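Hypothetical protein (PDB 4H3U) is of unknown function but adopts a ketosteroid isomerase-like (SnoaL-like) fold and is potentially involved in trimethylamine metabolism. Local coordinates at residues T26-T39 with V85-V99. Numbering follows the deposited sequence.
Sequences TTPEIVTAWAAAWT and VHVTITKAYRAGDHV. With CD (cadmium ion), chain E; CD (cadmium ion), chain F.
Thr39 OG1 is gripped twice: it accepts a nearly straight bond from Val87 N (3.0 Å), which ties the last turn of helix 29-39 to the strand edge, and donates to Ala35 O at 2.9 Å. The second bond folds the hydroxyl back onto the helix's own last turn, reaching that carbonyl tilted 33° from its plane, on the face opposite Thr39 N. Next to it Val87 forks. Val87 CG1, anti to the backbone N (chi1 173°), meets Trp34 CZ3 at 3.5 Å, while Val87 CG2 packs on Trp38 CB. Ile89 brings its CD1 to the edge of the Trp34 ring, against Ala35 CB and, at 3.5 Å, Val31 CG1. The other branch of Val31, CG2, touches Val99 CG1. Pro28, at the N-cap position, packs its CD on Ala92 CB. Here two waters bridge the segments: one donates to the backbone Thr26 O and Ala92 O, the other accepts from Ala92 N and bonds Thr27 OG1. The axes of helix 29-39 and strand 85-89 run nearly antiparallel (160°) and come within 6.6 Å, the helix covering the curved sheet's edge strand in this cone-like fold. Trp34 continues onto Met120 and Thr122 of strand 116-127, Trp38 meets Trp74 of helix 68-81, and both indoles reach Leu46 of helix 43-47.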
ATOM      1  N   THR A  26     -11.633  14.641 -10.538  1.00 33.39           N
ATOM      2  CA  THR A  26     -11.331  14.221 -11.918  1.00 28.00           C
ATOM      3  C   THR A  26     -10.174  13.219 -11.982  1.00 30.91           C
ATOM      4  O   THR A  26      -9.048  13.502 -11.544  1.00 31.67           O
ATOM      5  CB  THR A  26     -10.981  15.420 -12.833  1.00 34.51           C
ATOM      6  OG1 THR A  26     -12.022  16.401 -12.790  1.00 46.40           O
ATOM      7  CG2 THR A  26     -10.817  14.968 -14.286  1.00 36.69           C
ATOM      8  N   THR A  27     -10.444  12.068 -12.578  1.00 17.60           N
ATOM      9  CA  THR A  27      -9.441  11.018 -12.711  1.00 15.63           C
ATOM     10  C   THR A  27      -8.538  11.240 -13.917  1.00 15.11           C
ATOM     11  O   THR A  27      -9.036  11.388 -15.027  1.00 15.90           O
ATOM     12  CB  THR A  27     -10.126   9.655 -12.884  1.00 15.99           C
ATOM     13  OG1 THR A  27     -10.959   9.408 -11.754  1.00 19.01           O
ATOM     14  CG2 THR A  27      -9.107   8.540 -12.998  1.00 14.17           C
ATOM     15  N   PRO A  28      -7.204  11.259 -13.713  1.00 15.26           N
ATOM     16  CA  PRO A  28      -6.282  11.434 -14.844  1.00 13.51           C
ATOM     17  C   PRO A  28      -6.499  10.347 -15.905  1.00 12.27           C
ATOM     18  O   PRO A  28      -6.709   9.175 -15.543  1.00 12.24           O
ATOM     19  CB  PRO A  28      -4.907  11.328 -14.184  1.00 15.47           C
ATOM     20  CG  PRO A  28      -5.160  11.804 -12.795  1.00 16.27           C
ATOM     21  CD  PRO A  28      -6.513  11.297 -12.415  1.00 16.24           C
ATOM     22  N   GLU A  29      -6.343  10.680 -17.175  1.00 11.83           N
ATOM     23  CA  GLU A  29      -6.503   9.685 -18.213  1.00 13.05           C
ATOM     24  C   GLU A  29      -5.524   8.499 -18.037  1.00  9.99           C
ATOM     25  O   GLU A  29      -5.877   7.392 -18.387  1.00 10.61           O
ATOM     26  CB  GLU A  29      -6.402  10.368 -19.587  1.00 16.77           C
ATOM     27  CG  GLU A  29      -7.560  11.376 -19.798  1.00 16.68           C
ATOM     28  CD  GLU A  29      -8.964  10.732 -19.834  1.00 20.64           C
ATOM     29  OE1 GLU A  29      -9.176   9.693 -20.515  1.00 26.74           O
ATOM     30  OE2 GLU A  29      -9.902  11.303 -19.217  1.00 28.36           O
ATOM     31  N   ILE A  30      -4.305   8.777 -17.561  1.00 10.21           N
ATOM     32  CA  ILE A  30      -3.326   7.716 -17.377  1.00  9.74           C
ATOM     33  C   ILE A  30      -3.835   6.661 -16.389  1.00  8.81           C
ATOM     34  O   ILE A  30      -3.537   5.465 -16.535  1.00  8.89           O
ATOM     35  CB  ILE A  30      -1.935   8.273 -16.963  1.00 11.33           C
ATOM     36  CG1 ILE A  30      -0.862   7.192 -17.045  1.00 12.01           C
ATOM     37  CG2 ILE A  30      -1.936   8.859 -15.570  1.00 11.71           C
ATOM     38  CD1 ILE A  30      -0.686   6.551 -18.388  1.00 14.81           C
ATOM     39  N   VAL A  31      -4.607   7.102 -15.388  1.00  8.20           N
ATOM     40  CA  VAL A  31      -5.200   6.187 -14.421  1.00  8.16           C
ATOM     41  C   VAL A  31      -6.249   5.303 -15.102  1.00  7.66           C
ATOM     42  O   VAL A  31      -6.288   4.087 -14.899  1.00  7.91           O
ATOM     43  CB  VAL A  31      -5.743   6.923 -13.232  1.00  8.73           C
ATOM     44  CG1 VAL A  31      -6.452   6.006 -12.271  1.00  9.11           C
ATOM     45  CG2 VAL A  31      -4.594   7.664 -12.513  1.00  9.08           C
ATOM     46  N   THR A  32      -7.125   5.927 -15.889  1.00  7.91           N
ATOM     47  CA  THR A  32      -8.146   5.167 -16.609  1.00  8.81           C
ATOM     48  C   THR A  32      -7.472   4.163 -17.559  1.00  8.52           C
ATOM     49  O   THR A  32      -7.921   3.018 -17.655  1.00  9.04           O
ATOM     50  CB  THR A  32      -9.068   6.148 -17.351  1.00  9.72           C
ATOM     51  OG1 THR A  32      -9.607   7.039 -16.383  1.00 11.46           O
ATOM     52  CG2 THR A  32     -10.143   5.441 -18.118  1.00 10.88           C
ATOM     53  N   ALA A  33      -6.396   4.570 -18.231  1.00  7.82           N
ATOM     54  CA  ALA A  33      -5.688   3.708 -19.156  1.00  9.26           C
ATOM     55  C   ALA A  33      -5.038   2.532 -18.431  1.00  8.51           C
ATOM     56  O   ALA A  33      -5.047   1.399 -18.895  1.00  8.83           O
ATOM     57  CB  ALA A  33      -4.650   4.461 -19.955  1.00  9.42           C
ATOM     58  N   TRP A  34      -4.448   2.808 -17.275  1.00  8.15           N
ATOM     59  CA  TRP A  34      -3.803   1.774 -16.445  1.00  8.11           C
ATOM     60  C   TRP A  34      -4.834   0.727 -15.993  1.00  7.79           C
ATOM     61  O   TRP A  34      -4.586  -0.474 -16.093  1.00  7.93           O
ATOM     62  CB  TRP A  34      -3.095   2.481 -15.291  1.00  8.32           C
ATOM     63  CG  TRP A  34      -2.575   1.605 -14.187  1.00  7.82           C
ATOM     64  CD1 TRP A  34      -1.307   1.085 -14.064  1.00  8.19           C
ATOM     65  CD2 TRP A  34      -3.274   1.229 -12.980  1.00  7.61           C
ATOM     66  NE1 TRP A  34      -1.205   0.377 -12.889  1.00  8.77           N
ATOM     67  CE2 TRP A  34      -2.373   0.496 -12.189  1.00  8.05           C
ATOM     68  CE3 TRP A  34      -4.534   1.506 -12.467  1.00  8.24           C
ATOM     69  CZ2 TRP A  34      -2.712   0.024 -10.942  1.00  8.97           C
ATOM     70  CZ3 TRP A  34      -4.865   1.043 -11.216  1.00  9.24           C
ATOM     71  CH2 TRP A  34      -3.958   0.306 -10.469  1.00  9.84           C
ATOM     72  N   ALA A  35      -5.981   1.204 -15.517  1.00  7.52           N
ATOM     73  CA  ALA A  35      -7.037   0.275 -15.089  1.00  8.29           C
ATOM     74  C   ALA A  35      -7.574  -0.560 -16.241  1.00  8.46           C
ATOM     75  O   ALA A  35      -7.807  -1.773 -16.084  1.00  8.91           O
ATOM     76  CB  ALA A  35      -8.159   0.990 -14.381  1.00  9.65           C
ATOM     77  N   ALA A  36      -7.741   0.071 -17.407  1.00  8.85           N
ATOM     78  CA  ALA A  36      -8.246  -0.634 -18.574  1.00  8.58           C
ATOM     79  C   ALA A  36      -7.218  -1.687 -19.034  1.00  7.81           C
ATOM     80  O   ALA A  36      -7.591  -2.779 -19.480  1.00  9.16           O
ATOM     81  CB  ALA A  36      -8.577   0.327 -19.692  1.00  9.76           C
ATOM     82  N   ALA A  37      -5.935  -1.369 -18.935  1.00  8.00           N
ATOM     83  CA  ALA A  37      -4.878  -2.301 -19.317  1.00  7.60           C
ATOM     84  C   ALA A  37      -4.877  -3.509 -18.375  1.00  7.66           C
ATOM     85  O   ALA A  37      -4.826  -4.660 -18.794  1.00  8.50           O
ATOM     86  CB  ALA A  37      -3.534  -1.595 -19.316  1.00  8.76           C
ATOM     87  N   TRP A  38      -5.009  -3.263 -17.080  1.00  7.64           N
ATOM     88  CA  TRP A  38      -5.057  -4.382 -16.131  1.00  8.06           C
ATOM     89  C   TRP A  38      -6.326  -5.232 -16.275  1.00  7.69           C
ATOM     90  O   TRP A  38      -6.274  -6.443 -16.055  1.00  9.04           O
ATOM     91  CB  TRP A  38      -4.974  -3.851 -14.686  1.00  8.37           C
ATOM     92  CG  TRP A  38      -3.584  -3.789 -14.183  1.00  7.86           C
ATOM     93  CD1 TRP A  38      -2.840  -2.694 -13.838  1.00  7.98           C
ATOM     94  CD2 TRP A  38      -2.735  -4.926 -13.993  1.00  7.79           C
ATOM     95  NE1 TRP A  38      -1.577  -3.078 -13.441  1.00  8.21           N
ATOM     96  CE2 TRP A  38      -1.494  -4.445 -13.527  1.00  8.14           C
ATOM     97  CE3 TRP A  38      -2.883  -6.308 -14.192  1.00  8.85           C
ATOM     98  CZ2 TRP A  38      -0.414  -5.297 -13.285  1.00  8.32           C
ATOM     99  CZ3 TRP A  38      -1.820  -7.142 -13.919  1.00  8.71           C
ATOM    100  CH2 TRP A  38      -0.619  -6.640 -13.484  1.00  9.13           C
ATOM    101  N   THR A  39      -7.448  -4.602 -16.649  1.00  8.69           N
ATOM    102  CA  THR A  39      -8.733  -5.293 -16.746  1.00  8.70           C
ATOM    103  C   THR A  39      -8.903  -6.037 -18.062  1.00  9.09           C
ATOM    104  O   THR A  39      -9.641  -7.012 -18.133  1.00 10.68           O
ATOM    105  CB  THR A  39      -9.849  -4.287 -16.491  1.00  9.73           C
ATOM    106  OG1 THR A  39      -9.667  -3.746 -15.178  1.00  9.86           O
ATOM    107  CG2 THR A  39     -11.236  -4.902 -16.645  1.00 12.02           C
ATOM    108  N   VAL A  85      -8.809 -11.046 -13.851  1.00  8.34           N
ATOM    109  CA  VAL A  85      -8.182  -9.910 -13.197  1.00  8.82           C
ATOM    110  C   VAL A  85      -8.928  -8.630 -13.598  1.00  9.38           C
ATOM    111  O   VAL A  85      -9.202  -8.408 -14.792  1.00  9.92           O
ATOM    112  CB  VAL A  85      -6.713  -9.760 -13.608  1.00 10.07           C
ATOM    113  CG1 VAL A  85      -6.152  -8.402 -13.190  1.00 11.40           C
ATOM    114  CG2 VAL A  85      -5.892 -10.871 -13.020  1.00 10.42           C
ATOM    115  N   HIS A  86      -9.317  -7.848 -12.610  1.00  9.09           N
ATOM    116  CA  HIS A  86      -9.996  -6.602 -12.881  1.00 10.07           C
ATOM    117  C   HIS A  86      -9.631  -5.598 -11.814  1.00  9.97           C
ATOM    118  O   HIS A  86      -9.520  -5.927 -10.641  1.00 11.53           O
ATOM    119  CB  HIS A  86     -11.513  -6.787 -13.063  1.00 14.32           C
ATOM    120  CG  HIS A  86     -12.243  -7.339 -11.886  1.00 12.95           C
ATOM    121  ND1 HIS A  86     -12.130  -8.645 -11.469  1.00 12.62           N
ATOM    122  CD2 HIS A  86     -13.200  -6.782 -11.107  1.00 14.69           C
ATOM    123  CE1 HIS A  86     -12.921  -8.836 -10.421  1.00 13.85           C
ATOM    124  NE2 HIS A  86     -13.598  -7.724 -10.198  1.00 15.32           N
ATOM    125  N   VAL A  87      -9.418  -4.372 -12.275  1.00  9.56           N
ATOM    126  CA  VAL A  87      -9.018  -3.261 -11.427  1.00  9.49           C
ATOM    127  C   VAL A  87      -9.967  -2.099 -11.666  1.00  9.87           C
ATOM    128  O   VAL A  87     -10.132  -1.691 -12.788  1.00 12.00           O
ATOM    129  CB  VAL A  87      -7.577  -2.811 -11.736  1.00 10.76           C
ATOM    130  CG1 VAL A  87      -7.232  -1.552 -10.985  1.00 13.42           C
ATOM    131  CG2 VAL A  87      -6.594  -3.930 -11.413  1.00 11.22           C
ATOM    132  N   THR A  88     -10.646  -1.662 -10.596  1.00  9.80           N
ATOM    133  CA  THR A  88     -11.593  -0.560 -10.685  1.00 10.24           C
ATOM    134  C   THR A  88     -11.042   0.597  -9.875  1.00  9.86           C
ATOM    135  O   THR A  88     -10.426   0.425  -8.840  1.00 11.70           O
ATOM    136  CB  THR A  88     -12.981  -0.965 -10.175  1.00 11.98           C
ATOM    137  OG1 THR A  88     -12.899  -1.342  -8.822  1.00 14.21           O
ATOM    138  CG2 THR A  88     -13.514  -2.121 -10.947  1.00 15.12           C
ATOM    139  N   ILE A  89     -11.252   1.814 -10.355  1.00  9.98           N
ATOM    140  CA  ILE A  89     -10.780   3.000  -9.687  1.00  9.31           C
ATOM    141  C   ILE A  89     -11.801   3.522  -8.689  1.00  9.20           C
ATOM    142  O   ILE A  89     -12.941   3.823  -9.067  1.00 11.87           O
ATOM    143  CB  ILE A  89     -10.495   4.080 -10.743  1.00  9.93           C
ATOM    144  CG1 ILE A  89      -9.490   3.583 -11.803  1.00 10.50           C
ATOM    145  CG2 ILE A  89      -9.988   5.362 -10.082  1.00 10.79           C
ATOM    146  CD1 ILE A  89      -8.171   3.088 -11.225  1.00 10.85           C
ATOM    147  N   THR A  90     -11.379   3.657  -7.452  1.00  9.63           N
ATOM    148  CA  THR A  90     -12.171   4.254  -6.390  1.00 11.17           C
ATOM    149  C   THR A  90     -12.001   5.762  -6.431  1.00 11.02           C
ATOM    150  O   THR A  90     -12.993   6.507  -6.480  1.00 13.76           O
ATOM    151  CB  THR A  90     -11.780   3.704  -5.023  1.00 12.92           C
ATOM    152  OG1 THR A  90     -11.878   2.282  -5.059  1.00 14.00           O
ATOM    153  CG2 THR A  90     -12.701   4.241  -3.944  1.00 16.52           C
ATOM    154  N   LYS A  91     -10.745   6.229  -6.429  1.00 10.20           N
ATOM    155  CA  LYS A  91     -10.438   7.646  -6.581  1.00 11.64           C
ATOM    156  C   LYS A  91      -8.971   7.780  -6.934  1.00  9.50           C
ATOM    157  O   LYS A  91      -8.220   6.855  -6.734  1.00 10.88           O
ATOM    158  CB  LYS A  91     -10.815   8.464  -5.357  1.00 15.30           C
ATOM    159  CG  LYS A  91     -10.018   8.112  -4.156  1.00 14.61           C
ATOM    160  CD  LYS A  91     -10.347   8.904  -2.879  1.00 18.91           C
ATOM    161  CE  LYS A  91     -11.741   8.620  -2.376  1.00 24.24           C
ATOM    162  NZ  LYS A  91     -11.994   9.448  -1.158  1.00 31.68           N
ATOM    163  N   ALA A  92      -8.597   8.896  -7.509  1.00  9.30           N
ATOM    164  CA  ALA A  92      -7.227   9.130  -7.841  1.00  8.74           C
ATOM    165  C   ALA A  92      -6.975  10.616  -7.800  1.00  8.26           C
ATOM    166  O   ALA A  92      -7.893  11.402  -8.015  1.00 11.12           O
ATOM    167  CB  ALA A  92      -6.869   8.549  -9.200  1.00 12.50           C
ATOM    168  N   TYR A  93      -5.723  11.008  -7.545  0.50  8.57           N
ATOM    169  CA  TYR A  93      -5.347  12.399  -7.380  0.50  8.91           C
ATOM    170  C   TYR A  93      -3.877  12.636  -7.736  0.50  8.82           C
ATOM    171  O   TYR A  93      -3.003  11.889  -7.324  0.50  8.20           O
ATOM    172  CB  TYR A  93      -5.728  12.839  -5.954  0.50  9.75           C
ATOM    173  CG  TYR A  93      -5.580  11.791  -4.834  0.50  7.24           C
ATOM    174  CD1 TYR A  93      -4.424  11.715  -4.052  0.50  7.49           C
ATOM    175  CD2 TYR A  93      -6.628  10.895  -4.551  0.50  8.80           C
ATOM    176  CE1 TYR A  93      -4.321  10.765  -3.058  0.50  8.30           C
ATOM    177  CE2 TYR A  93      -6.518   9.966  -3.545  0.50  9.05           C
ATOM    178  CZ  TYR A  93      -5.360   9.901  -2.808  0.50  8.39           C
ATOM    179  OH  TYR A  93      -5.235   8.990  -1.804  0.50  9.85           O
ATOM    180  N   ARG A  94      -3.609  13.728  -8.450  1.00 11.21           N
ATOM    181  CA  ARG A  94      -2.303  14.094  -8.961  1.00 11.08           C
ATOM    182  C   ARG A  94      -1.732  15.260  -8.155  1.00 10.36           C
ATOM    183  O   ARG A  94      -2.437  16.220  -7.870  1.00 11.30           O
ATOM    184  CB  ARG A  94      -2.420  14.601 -10.449  1.00 14.68           C
ATOM    185  CG  ARG A  94      -1.068  15.072 -10.987  1.00 18.13           C
ATOM    186  CD  ARG A  94      -1.030  15.480 -12.449  1.00 23.25           C
ATOM    187  NE  ARG A  94      -1.198  14.346 -13.356  1.00 25.73           N
ATOM    188  CZ  ARG A  94      -0.244  13.518 -13.790  1.00 27.59           C
ATOM    189  NH1 ARG A  94      -0.572  12.578 -14.665  1.00 31.77           N
ATOM    190  NH2 ARG A  94       1.009  13.585 -13.363  1.00 23.55           N
ATOM    191  N   ALA A  95      -0.436  15.171  -7.889  1.00 10.32           N
ATOM    192  CA  ALA A  95       0.377  16.206  -7.257  1.00 12.85           C
ATOM    193  C   ALA A  95       1.639  16.275  -8.121  1.00 13.27           C
ATOM    194  O   ALA A  95       2.571  15.511  -7.950  1.00 13.80           O
ATOM    195  CB  ALA A  95       0.686  15.874  -5.811  1.00 16.40           C
ATOM    196  N   GLY A  96       1.643  17.217  -9.065  1.00 19.29           N
ATOM    197  CA  GLY A  96       2.797  17.368  -9.955  1.00 22.20           C
ATOM    198  C   GLY A  96       3.019  16.122 -10.790  1.00 16.56           C
ATOM    199  O   GLY A  96       2.128  15.678 -11.505  1.00 16.95           O
ATOM    200  N   ASP A  97       4.213  15.543 -10.696  1.00 16.01           N
ATOM    201  CA  ASP A  97       4.497  14.337 -11.453  1.00 12.88           C
ATOM    202  C   ASP A  97       4.088  13.054 -10.724  1.00 10.45           C
ATOM    203  O   ASP A  97       4.403  11.981 -11.186  1.00 16.33           O
ATOM    204  CB  ASP A  97       5.979  14.242 -11.744  1.00 16.59           C
ATOM    205  CG  ASP A  97       6.456  15.312 -12.696  1.00 25.39           C
ATOM    206  OD1 ASP A  97       5.729  15.661 -13.675  1.00 26.37           O
ATOM    207  OD2 ASP A  97       7.581  15.767 -12.473  1.00 35.46           O
ATOM    208  N   HIS A  98       3.376  13.174  -9.617  1.00  8.51           N
ATOM    209  CA  HIS A  98       2.976  12.016  -8.831  1.00  9.54           C
ATOM    210  C   HIS A  98       1.494  11.827  -8.900  1.00 10.86           C
ATOM    211  O   HIS A  98       0.727  12.779  -8.891  1.00 13.25           O
ATOM    212  CB  HIS A  98       3.384  12.238  -7.382  1.00 13.29           C
ATOM    213  CG  HIS A  98       4.851  12.476  -7.209  1.00 15.10           C
ATOM    214  ND1 HIS A  98       5.738  11.446  -6.983  1.00 17.54           N
ATOM    215  CD2 HIS A  98       5.587  13.592  -7.328  1.00 20.29           C
ATOM    216  CE1 HIS A  98       6.960  11.924  -6.940  1.00 21.32           C
ATOM    217  NE2 HIS A  98       6.904  13.236  -7.120  1.00 23.15           N
ATOM    218  N   VAL A  99       1.058  10.601  -9.082  1.00  8.49           N
ATOM    219  CA  VAL A  99      -0.349  10.254  -9.101  1.00  8.41           C
ATOM    220  C   VAL A  99      -0.550   9.128  -8.065  1.00  8.17           C
ATOM    221  O   VAL A  99       0.193   8.151  -8.021  1.00 10.99           O
ATOM    222  CB  VAL A  99      -0.788   9.774 -10.503  1.00 10.47           C
ATOM    223  CG1 VAL A  99      -2.229   9.339 -10.507  1.00 13.57           C
ATOM    224  CG2 VAL A  99      -0.561  10.855 -11.556  1.00 12.74           C
TER
HETATM  225 CD    CD E 203     -15.291  -7.287  -8.733  1.00 22.44          CD
HETATM  226 CD    CD F 204       8.492  14.788  -7.203  1.00 37.58          CD
HETATM  227  O   HOH W   1      -8.293  14.002  -8.962  1.00 25.69           O
HETATM  228  O   HOH W   2     -10.827  10.278  -8.876  1.00 27.56           O
HETATM  229  O   HOH W   3     -13.878  -5.941  -7.481  1.00 25.60           O
HETATM  230  O   HOH W   4     -15.815  -5.377  -9.752  1.00 33.18           O
HETATM  231  O   HOH W   5     -16.748  -8.535  -9.998  1.00 30.30           O
HETATM  232  O   HOH W   6       9.158  13.927  -9.265  1.00 31.55           O